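Local coordinates for nicotinate phosphoribosyltransferase (Saccharomyces cerevisiae, PDB 1VLP), which catalyses the ATP-dependent formation of nicotinate mononucleotide from nicotinate and phosphoribosyl diphosphate, the first step from nicotinic acid to NAD, at residues A[18-23]-A[227-232]; A[47-52]-A[389-394]; A[62-67]-A[151-156]. One frame throughout, in Å; residues are numbered along the deposited sequence.

Contact 1 of 3, residues A[18-23]-A[227-232]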
loop_
_atom_site.group_PDB
_atom_site.type_symbol
_atom_site.label_atom_id
_atom_site.label_comp_id
_atom_site.label_asym_id
_atom_site.label_seq_id
_atom_site.Cartn_x
_atom_site.Cartn_y
_atom_site.Cartn_z
ATOM N N ILE A 18 -7.271 16.213 0.177
ATOM C CA ILE A 18 -7.655 14.991 -0.529
ATOM C C ILE A 18 -8.860 15.377 -1.401
ATOM O O ILE A 18 -10.000 15.525 -0.907
ATOM C CB ILE A 18 -8.023 13.883 0.422
ATOM C CG1 ILE A 18 -6.885 13.580 1.439
ATOM C CG2 ILE A 18 -8.449 12.624 -0.355
ATOM C CD1 ILE A 18 -5.595 13.040 0.819
ATOM N N LYS A 19 -8.581 15.617 -2.678
ATOM C CA LYS A 19 -9.558 16.197 -3.599
ATOM C C LYS A 19 -10.302 15.123 -4.414
ATOM O O LYS A 19 -11.239 15.443 -5.158
ATOM C CB LYS A 19 -8.845 17.189 -4.493
ATOM C CG LYS A 19 -8.238 18.338 -3.718
ATOM C CD LYS A 19 -7.698 19.366 -4.654
ATOM C CE LYS A 19 -6.963 20.494 -3.903
ATOM N NZ LYS A 19 -7.880 21.318 -3.068
ATOM N N SER A 20 -9.917 13.854 -4.233
ATOM C CA SER A 20 -10.505 12.782 -5.061
ATOM C C SER A 20 -10.422 11.455 -4.333
ATOM O O SER A 20 -9.467 11.197 -3.604
ATOM C CB SER A 20 -9.764 12.715 -6.422
ATOM O OG SER A 20 -10.179 11.582 -7.198
ATOM N N LEU A 21 -11.422 10.612 -4.541
ATOM C CA LEU A 21 -11.325 9.230 -4.083
ATOM C C LEU A 21 -10.279 8.414 -4.870
ATOM O O LEU A 21 -9.906 7.317 -4.455
ATOM C CB LEU A 21 -12.691 8.610 -4.149
ATOM C CG LEU A 21 -13.670 9.193 -3.088
ATOM C CD1 LEU A 21 -15.041 8.891 -3.423
ATOM C CD2 LEU A 21 -13.356 8.662 -1.723
ATOM N N LEU A 22 -9.797 8.954 -5.993
ATOM C CA LEU A 22 -8.607 8.395 -6.695
ATOM C C LEU A 22 -7.216 8.816 -6.158
ATOM O O LEU A 22 -6.175 8.313 -6.662
ATOM C CB LEU A 22 -8.671 8.788 -8.179
ATOM C CG LEU A 22 -9.861 8.311 -9.063
ATOM C CD1 LEU A 22 -9.582 8.534 -10.533
ATOM C CD2 LEU A 22 -10.201 6.905 -8.785
ATOM N N ASP A 23 -7.168 9.738 -5.177
ATOM C CA ASP A 23 -5.925 10.098 -4.509
ATOM C C ASP A 23 -5.648 9.025 -3.451
ATOM O O ASP A 23 -5.865 9.211 -2.227
ATOM C CB ASP A 23 -5.974 11.500 -3.913
ATOM C CG ASP A 23 -4.634 11.900 -3.270
ATOM O OD1 ASP A 23 -3.608 11.146 -3.449
ATOM O OD2 ASP A 23 -4.591 12.953 -2.564
ATOM N N ASN A 227 -0.634 5.485 -7.299
ATOM C CA ASN A 227 -1.608 6.521 -7.026
ATOM C C ASN A 227 -2.430 6.785 -8.288
ATOM O O ASN A 227 -1.918 7.299 -9.320
ATOM C CB ASN A 227 -0.893 7.770 -6.539
ATOM C CG ASN A 227 -1.860 8.855 -6.108
ATOM O OD1 ASN A 227 -2.587 9.411 -6.933
ATOM N ND2 ASN A 227 -1.899 9.146 -4.803
ATOM N N ILE A 228 -3.699 6.429 -8.217
ATOM C CA ILE A 228 -4.519 6.457 -9.399
ATOM C C ILE A 228 -4.658 7.888 -9.919
ATOM O O ILE A 228 -4.646 8.107 -11.155
ATOM C CB ILE A 228 -5.913 5.860 -9.130
ATOM C CG1 ILE A 228 -5.847 4.470 -8.510
ATOM C CG2 ILE A 228 -6.719 5.788 -10.392
ATOM C CD1 ILE A 228 -7.208 4.026 -8.025
ATOM N N LEU A 229 -4.765 8.868 -9.004
ATOM C CA LEU A 229 -4.920 10.269 -9.425
ATOM C C LEU A 229 -3.682 10.762 -10.195
ATOM O O LEU A 229 -3.841 11.418 -11.222
ATOM C CB LEU A 229 -5.184 11.196 -8.223
ATOM C CG LEU A 229 -5.706 12.587 -8.571
ATOM C CD1 LEU A 229 -6.998 12.477 -9.325
ATOM C CD2 LEU A 229 -5.933 13.351 -7.354
ATOM N N PHE A 230 -2.499 10.441 -9.685
ATOM C CA PHE A 230 -1.235 10.812 -10.359
ATOM C C PHE A 230 -1.028 10.021 -11.624
ATOM O O PHE A 230 -0.467 10.540 -12.574
ATOM C CB PHE A 230 -0.043 10.699 -9.437
ATOM C CG PHE A 230 0.054 11.842 -8.438
ATOM C CD1 PHE A 230 0.148 13.137 -8.898
ATOM C CD2 PHE A 230 0.071 11.625 -7.078
ATOM C CE1 PHE A 230 0.268 14.213 -8.031
ATOM C CE2 PHE A 230 0.164 12.735 -6.146
ATOM C CZ PHE A 230 0.256 14.018 -6.650
ATOM N N ALA A 231 -1.453 8.753 -11.656
ATOM C CA ALA A 231 -1.411 7.980 -12.916
ATOM C C ALA A 231 -2.208 8.738 -14.006
ATOM O O ALA A 231 -1.749 8.950 -15.117
ATOM C CB ALA A 231 -2.011 6.702 -12.712
ATOM N N LYS A 232 -3.418 9.141 -13.641
ATOM C CA LYS A 232 -4.305 9.886 -14.552
ATOM C C LYS A 232 -3.667 11.208 -14.978
ATOM O O LYS A 232 -3.661 11.533 -16.171
ATOM C CB LYS A 232 -5.662 10.113 -13.897
ATOM C CG LYS A 232 -6.733 10.752 -14.816
ATOM C CD LYS A 232 -8.062 10.764 -14.039
ATOM C CE LYS A 232 -9.192 11.260 -14.899
ATOM N NZ LYS A 232 -8.958 12.671 -15.280
HETATM O O HOH W 1 -3.036 12.570 -6.287
#

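Contact 2 of 3, residues A[47-52]-A[389-394]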
loop_
_atom_site.group_PDB
_atom_site.type_symbol
_atom_site.label_atom_id
_atom_site.label_comp_id
_atom_site.label_asym_id
_atom_site.label_seq_id
_atom_site.Cartn_x
_atom_site.Cartn_y
_atom_site.Cartn_z
ATOM N N LYS A 47 -6.813 0.037 12.996
ATOM C CA LYS A 47 -6.241 0.838 14.052
ATOM C C LYS A 47 -4.977 1.505 13.589
ATOM O O LYS A 47 -4.149 0.907 12.970
ATOM C CB LYS A 47 -5.924 -0.011 15.288
ATOM C CG LYS A 47 -4.897 0.641 16.247
ATOM C CD LYS A 47 -4.512 -0.230 17.483
ATOM C CE LYS A 47 -3.579 0.553 18.467
ATOM N NZ LYS A 47 -2.097 0.524 18.180
ATOM N N TYR A 48 -4.878 2.767 13.956
ATOM C CA TYR A 48 -3.660 3.588 13.763
ATOM C C TYR A 48 -2.617 3.239 14.799
ATOM O O TYR A 48 -2.901 3.109 15.963
ATOM C CB TYR A 48 -4.032 5.064 13.891
ATOM C CG TYR A 48 -2.912 6.069 14.076
ATOM C CD1 TYR A 48 -2.229 6.588 12.967
ATOM C CD2 TYR A 48 -2.545 6.491 15.356
ATOM C CE1 TYR A 48 -1.237 7.514 13.129
ATOM C CE2 TYR A 48 -1.508 7.447 15.541
ATOM C CZ TYR A 48 -0.909 7.987 14.403
ATOM O OH TYR A 48 0.049 8.944 14.571
ATOM N N THR A 49 -1.377 3.131 14.360
ATOM C CA THR A 49 -0.272 3.001 15.276
ATOM C C THR A 49 0.864 3.883 14.786
ATOM O O THR A 49 1.158 3.939 13.587
ATOM C CB THR A 49 0.233 1.533 15.374
ATOM O OG1 THR A 49 -0.849 0.689 15.758
ATOM C CG2 THR A 49 1.334 1.444 16.436
ATOM N N ASN A 50 1.398 4.647 15.715
ATOM C CA ASN A 50 2.581 5.452 15.471
ATOM C C ASN A 50 3.794 4.721 16.020
ATOM O O ASN A 50 4.011 4.684 17.239
ATOM C CB ASN A 50 2.448 6.830 16.122
ATOM C CG ASN A 50 3.671 7.725 15.858
ATOM O OD1 ASN A 50 4.595 7.325 15.152
ATOM N ND2 ASN A 50 3.703 8.939 16.487
ATOM N N ARG A 51 4.531 4.063 15.136
ATOM C CA ARG A 51 5.739 3.312 15.562
ATOM C C ARG A 51 6.888 4.259 15.958
ATOM O O ARG A 51 7.749 3.876 16.762
ATOM C CB ARG A 51 6.205 2.368 14.459
ATOM C CG ARG A 51 5.127 1.333 14.100
ATOM C CD ARG A 51 5.392 0.661 12.769
ATOM N NE ARG A 51 4.509 -0.491 12.640
ATOM C CZ ARG A 51 4.453 -1.278 11.582
ATOM N NH1 ARG A 51 5.219 -1.021 10.531
ATOM N NH2 ARG A 51 3.590 -2.298 11.570
ATOM N N SER A 52 6.864 5.473 15.431
ATOM C CA SER A 52 7.798 6.521 15.830
ATOM C C SER A 52 7.241 7.300 17.048
ATOM O O SER A 52 6.902 8.451 16.948
ATOM C CB SER A 52 7.922 7.585 14.724
ATOM O OG SER A 52 8.173 7.129 13.413
ATOM N N VAL A 389 1.145 3.578 10.640
ATOM C CA VAL A 389 0.364 2.579 9.898
ATOM C C VAL A 389 -1.074 2.593 10.361
ATOM O O VAL A 389 -1.348 3.111 11.432
ATOM C CB VAL A 389 0.914 1.174 10.076
ATOM C CG1 VAL A 389 2.350 1.110 9.572
ATOM C CG2 VAL A 389 0.816 0.704 11.489
ATOM N N ILE A 390 -1.966 2.115 9.508
ATOM C CA ILE A 390 -3.377 1.899 9.865
ATOM C C ILE A 390 -3.630 0.472 9.390
ATOM O O ILE A 390 -3.593 0.186 8.211
ATOM C CB ILE A 390 -4.342 2.935 9.238
ATOM C CG1 ILE A 390 -4.188 4.261 9.925
ATOM C CG2 ILE A 390 -5.798 2.468 9.335
ATOM C CD1 ILE A 390 -4.934 5.393 9.252
ATOM N N LYS A 391 -3.746 -0.433 10.359
ATOM C CA LYS A 391 -3.728 -1.880 10.158
ATOM C C LYS A 391 -5.079 -2.530 10.483
ATOM O O LYS A 391 -5.745 -2.092 11.403
ATOM C CB LYS A 391 -2.715 -2.492 11.124
ATOM C CG LYS A 391 -3.051 -2.305 12.643
ATOM C CD LYS A 391 -1.834 -2.511 13.590
ATOM C CE LYS A 391 -2.249 -2.511 15.068
ATOM N NZ LYS A 391 -1.215 -3.266 15.858
ATOM N N LEU A 392 -5.434 -3.566 9.751
ATOM C CA LEU A 392 -6.618 -4.340 10.058
ATOM C C LEU A 392 -6.363 -5.009 11.415
ATOM O O LEU A 392 -5.318 -5.680 11.591
ATOM C CB LEU A 392 -6.890 -5.369 8.949
ATOM C CG LEU A 392 -8.132 -6.213 9.144
ATOM C CD1 LEU A 392 -9.378 -5.380 9.144
ATOM C CD2 LEU A 392 -8.161 -7.331 8.070
ATOM N N LEU A 393 -7.277 -4.795 12.368
ATOM C CA LEU A 393 -7.165 -5.332 13.730
ATOM C C LEU A 393 -8.157 -6.461 14.056
ATOM O O LEU A 393 -7.835 -7.412 14.801
ATOM C CB LEU A 393 -7.433 -4.186 14.719
ATOM C CG LEU A 393 -7.188 -4.289 16.219
ATOM C CD1 LEU A 393 -5.780 -3.849 16.589
ATOM C CD2 LEU A 393 -8.159 -3.386 16.898
ATOM N N GLU A 394 -9.378 -6.320 13.561
ATOM C CA GLU A 394 -10.446 -7.224 13.904
ATOM C C GLU A 394 -11.416 -7.398 12.731
ATOM O O GLU A 394 -11.645 -6.436 12.021
ATOM C CB GLU A 394 -11.189 -6.609 15.083
ATOM C CG GLU A 394 -11.853 -7.513 16.004
ATOM C CD GLU A 394 -12.381 -6.773 17.227
ATOM O OE1 GLU A 394 -13.429 -6.092 17.104
ATOM O OE2 GLU A 394 -11.741 -6.892 18.311
#

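Contact 3 of 3, residues A[62-67]-A[151-156]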
loop_
_atom_site.group_PDB
_atom_site.type_symbol
_atom_site.label_atom_id
_atom_site.label_comp_id
_atom_site.label_asym_id
_atom_site.label_seq_id
_atom_site.Cartn_x
_atom_site.Cartn_y
_atom_site.Cartn_z
ATOM N N ILE A 62 -3.933 18.603 15.264
ATOM C CA ILE A 62 -5.120 17.822 15.590
ATOM C C ILE A 62 -6.388 18.490 15.038
ATOM O O ILE A 62 -7.263 17.837 14.428
ATOM C CB ILE A 62 -5.186 17.568 17.100
ATOM C CG1 ILE A 62 -4.049 16.620 17.508
ATOM C CG2 ILE A 62 -6.593 17.013 17.526
ATOM C CD1 ILE A 62 -3.782 16.521 19.022
ATOM N N ASN A 63 -6.481 19.802 15.236
ATOM C CA ASN A 63 -7.672 20.518 14.769
ATOM C C ASN A 63 -7.762 20.467 13.232
ATOM O O ASN A 63 -8.859 20.334 12.697
ATOM C CB ASN A 63 -7.683 21.957 15.285
ATOM C CG ASN A 63 -7.878 22.033 16.804
ATOM O OD1 ASN A 63 -8.494 21.153 17.383
ATOM N ND2 ASN A 63 -7.342 23.093 17.436
ATOM N N TRP A 64 -6.633 20.622 12.537
ATOM C CA TRP A 64 -6.605 20.558 11.089
ATOM C C TRP A 64 -7.014 19.153 10.624
ATOM O O TRP A 64 -7.779 18.990 9.704
ATOM C CB TRP A 64 -5.212 20.938 10.574
ATOM C CG TRP A 64 -5.051 21.013 9.109
ATOM C CD1 TRP A 64 -5.246 22.110 8.332
ATOM C CD2 TRP A 64 -4.568 19.982 8.243
ATOM N NE1 TRP A 64 -4.929 21.822 7.016
ATOM C CE2 TRP A 64 -4.520 20.517 6.940
ATOM C CE3 TRP A 64 -4.158 18.659 8.441
ATOM C CZ2 TRP A 64 -4.058 19.794 5.872
ATOM C CZ3 TRP A 64 -3.692 17.942 7.360
ATOM C CH2 TRP A 64 -3.649 18.502 6.103
ATOM N N LEU A 65 -6.478 18.138 11.305
ATOM C CA LEU A 65 -6.847 16.763 10.988
ATOM C C LEU A 65 -8.329 16.524 11.139
ATOM O O LEU A 65 -8.942 15.858 10.309
ATOM C CB LEU A 65 -6.038 15.764 11.834
ATOM C CG LEU A 65 -4.594 15.555 11.304
ATOM C CD1 LEU A 65 -3.793 14.777 12.397
ATOM C CD2 LEU A 65 -4.549 14.854 10.008
ATOM N N LYS A 66 -8.913 17.008 12.219
ATOM C CA LYS A 66 -10.338 16.810 12.449
ATOM C C LYS A 66 -11.136 17.372 11.241
ATOM O O LYS A 66 -12.042 16.713 10.708
ATOM C CB LYS A 66 -10.748 17.511 13.761
ATOM C CG LYS A 66 -12.160 17.455 14.071
ATOM C CD LYS A 66 -12.451 17.908 15.512
ATOM C CE LYS A 66 -13.959 18.131 15.708
ATOM N NZ LYS A 66 -14.751 16.940 15.342
ATOM N N GLU A 67 -10.750 18.573 10.809
ATOM C CA GLU A 67 -11.362 19.188 9.636
ATOM C C GLU A 67 -11.183 18.366 8.352
ATOM O O GLU A 67 -12.143 18.074 7.638
ATOM C CB GLU A 67 -10.874 20.628 9.497
ATOM C CG GLU A 67 -11.549 21.408 8.406
ATOM C CD GLU A 67 -11.299 22.890 8.597
ATOM O OE1 GLU A 67 -10.177 23.336 8.300
ATOM O OE2 GLU A 67 -12.205 23.611 9.070
ATOM N N ILE A 151 -2.270 12.510 7.913
ATOM C CA ILE A 151 -1.559 12.555 9.195
ATOM C C ILE A 151 -0.104 12.968 8.937
ATOM O O ILE A 151 0.436 13.867 9.629
ATOM C CB ILE A 151 -1.665 11.207 9.938
ATOM C CG1 ILE A 151 -3.119 10.928 10.349
ATOM C CG2 ILE A 151 -0.821 11.178 11.176
ATOM C CD1 ILE A 151 -3.384 9.513 10.660
ATOM N N SER A 152 0.538 12.352 7.941
ATOM C CA SER A 152 1.911 12.747 7.563
ATOM C C SER A 152 1.952 14.226 7.173
ATOM O O SER A 152 2.792 14.981 7.671
ATOM C CB SER A 152 2.400 11.881 6.409
ATOM O OG SER A 152 3.746 12.057 6.108
ATOM N N GLU A 153 1.043 14.631 6.285
ATOM C CA GLU A 153 1.010 16.039 5.869
ATOM C C GLU A 153 0.838 17.012 7.053
ATOM O O GLU A 153 1.545 17.988 7.140
ATOM C CB GLU A 153 -0.026 16.245 4.766
ATOM C CG GLU A 153 -0.087 17.691 4.317
ATOM C CD GLU A 153 -0.409 17.900 2.844
ATOM O OE1 GLU A 153 -0.513 16.939 2.047
ATOM O OE2 GLU A 153 -0.549 19.081 2.482
ATOM N N ALA A 154 -0.070 16.696 7.974
ATOM C CA ALA A 154 -0.316 17.460 9.221
ATOM C C ALA A 154 0.975 17.623 10.038
ATOM O O ALA A 154 1.328 18.718 10.451
ATOM C CB ALA A 154 -1.390 16.791 10.053
ATOM N N TYR A 155 1.676 16.503 10.222
ATOM C CA TYR A 155 2.872 16.468 11.054
ATOM C C TYR A 155 3.916 17.439 10.465
ATOM O O TYR A 155 4.492 18.269 11.193
ATOM C CB TYR A 155 3.439 15.021 11.184
ATOM C CG TYR A 155 4.612 14.970 12.108
ATOM C CD1 TYR A 155 4.420 14.915 13.528
ATOM C CD2 TYR A 155 5.907 15.069 11.623
ATOM C CE1 TYR A 155 5.492 14.930 14.409
ATOM C CE2 TYR A 155 6.998 15.117 12.509
ATOM C CZ TYR A 155 6.769 15.048 13.905
ATOM O OH TYR A 155 7.869 15.088 14.778
ATOM N N PHE A 156 4.135 17.383 9.139
ATOM C CA PHE A 156 5.152 18.224 8.493
ATOM C C PHE A 156 4.731 19.644 8.188
ATOM O O PHE A 156 5.553 20.453 7.861
ATOM C CB PHE A 156 5.764 17.513 7.300
ATOM C CG PHE A 156 6.588 16.342 7.734
ATOM C CD1 PHE A 156 7.817 16.556 8.379
ATOM C CD2 PHE A 156 6.113 15.049 7.622
ATOM C CE1 PHE A 156 8.592 15.478 8.843
ATOM C CE2 PHE A 156 6.880 13.981 8.061
ATOM C CZ PHE A 156 8.106 14.200 8.670
#

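Contact 1 of 3, residues A[18-23]-A[227-232]
L22 and L229 meet where the loop 18-23 runs up against the first turn of helix 228-234. The backbone N of L229 reaches L22 O at 2.8 Å, a bent bond (133° at the hydrogen) whose donor stands well above the carbonyl plane. From there the L229 side chain can be followed outward. Its CB lies 3.4 Å from L22 O; CG, anti to the backbone N (chi1 -165°), turns the two methyls toward S20 and D23; CD1 ends against S20 OG and CB, and CD2 touches both S20 CB and D23 CB, 3.9 Å from the latter. S20 to D23 form a type I turn, and S20 OG accepts from L22 N, an ST turn; E81 also bonds that hydroxyl. The helix follows strand 222-225, an outermost strand of the parallel sheet, and N227 is its N-cap: OD1 takes the F230 N-H at 2.9 Å, while ND2 gives to D23 OD1, 3.0 Å off and nearly straight at 168°. That carboxylate oxygen lies in the amide plane, and it also forms a salt bridge with R194. Both methyls of L22 sit 4.0 Å from I228 CG2, the side chains crossing at about a right angle.

Contact 2 of 3, residues A[47-52]-A[389-394]
Strands 43-50 and 388-395 are antiparallel neighbours in the five-stranded sheet, joined here from K47 to T49. K47 pairs with K391 and T49 with V389 as hydrogen-bonded pairs; K47 N gives to K391 O at 2.9 Å, and V389 N to T49 O at 3.0 Å, nearly along the carbonyl axis. Between them Y48 and I390 form a non-hydrogen-bonded pair, with I390 CG1 4.0 Å from Y48 CB and near the plane of the tyrosine ring, at its edge. On the other face the two lysine chains run side by side. K47 is modelled in two conformers; in the one described here it bends at its last torsion (chi4 -86°), which carries NZ to T49 OG1 at 2.7 Å. K391 stays extended and brings CE to 3.6 Å from the same T49 OG1. In that conformer the ammonium groups end 4.5 Å apart, NZ to NZ, and each would probably disfavour the other's charge. Beyond T49, the R51 guanidinium lies flat over V389, whose CG1 sits 3.7 Å above the plane near its centre. Past K47, L393 CD1 packs on the lysine CD, and L393 and E394 both face T45, a classic beta bulge in this antiparallel sheet.

Contact 3 of 3, residues A[62-67]-A[151-156]
W64 and L65 on helix 59-71 pack against A154 of helix 144-159, a helix-helix packing in the N-terminal part of the enzyme, and most of the buried surface belongs to these three residues. The two short segments run roughly antiparallel, 149° between their directions, and their axes come within 9.8 Å of each other. L65 and A154 are the closest residues by backbone, 6.8 Å from CA to CA.

A154 is the small side chain in the middle. Its CB points at the cleft between L65 and the indole, which sit next to each other on helix 59-71 and both touch it. On the leucine side the branch point itself does the touching: L65 CG is 3.7 Å from A154 CB, and both methyls close in beside it. CD2 then carries on toward the preceding turn of helix 144-159, where it packs against the backbone at I151 CA and, more loosely, against I151 CG1. L65 also reaches L129 and F115 of the antiparallel sheet, which places this leucine between helix and strands.

The tryptophan has CG anti to the backbone N (chi1 -176°), which sends the indole across the partner helix, its six-membered ring reaching A154 and E153. CE3 and CZ3 form the part that bears on the alanine methyl, meeting it obliquely. V17 touches both W64 and E153, and F158 meets the indole with its ring plane at about 55°. E153 OE1 accepts from the backbone N of L197; toward the indole it is CG that touches. The carboxylate plane is turned 26° from the indole, and the two side chains cross obliquely, with W64 CH2 4.1 Å from E153 CG.

In the fold
Contacts 2 and 3 belong to one layered assembly: helix 144-159 lies against strand 43-50, and Y48 CE1 touches I151 CD1 at 3.8 Å, although the contact centres are 17 Å apart. Contact 1 stands away from both, its nearest atoms about 7 Å from contact 3 and about 11 Å from contact 2. Contact 3 is nested along the chain within the loops closed by the other two, whose segments alternate. Contacts 1 and 2 approach the probable nicotinate site: the side chains of I228 and I390 are each about 9 Å from that of Y27, and the side chain of N227 is about 8 Å from that of F189. The V389 side chain is about 9 Å from that of T367, an inferred binder of phosphoribosyl diphosphate. Contact 3 lies away from the substrate sites.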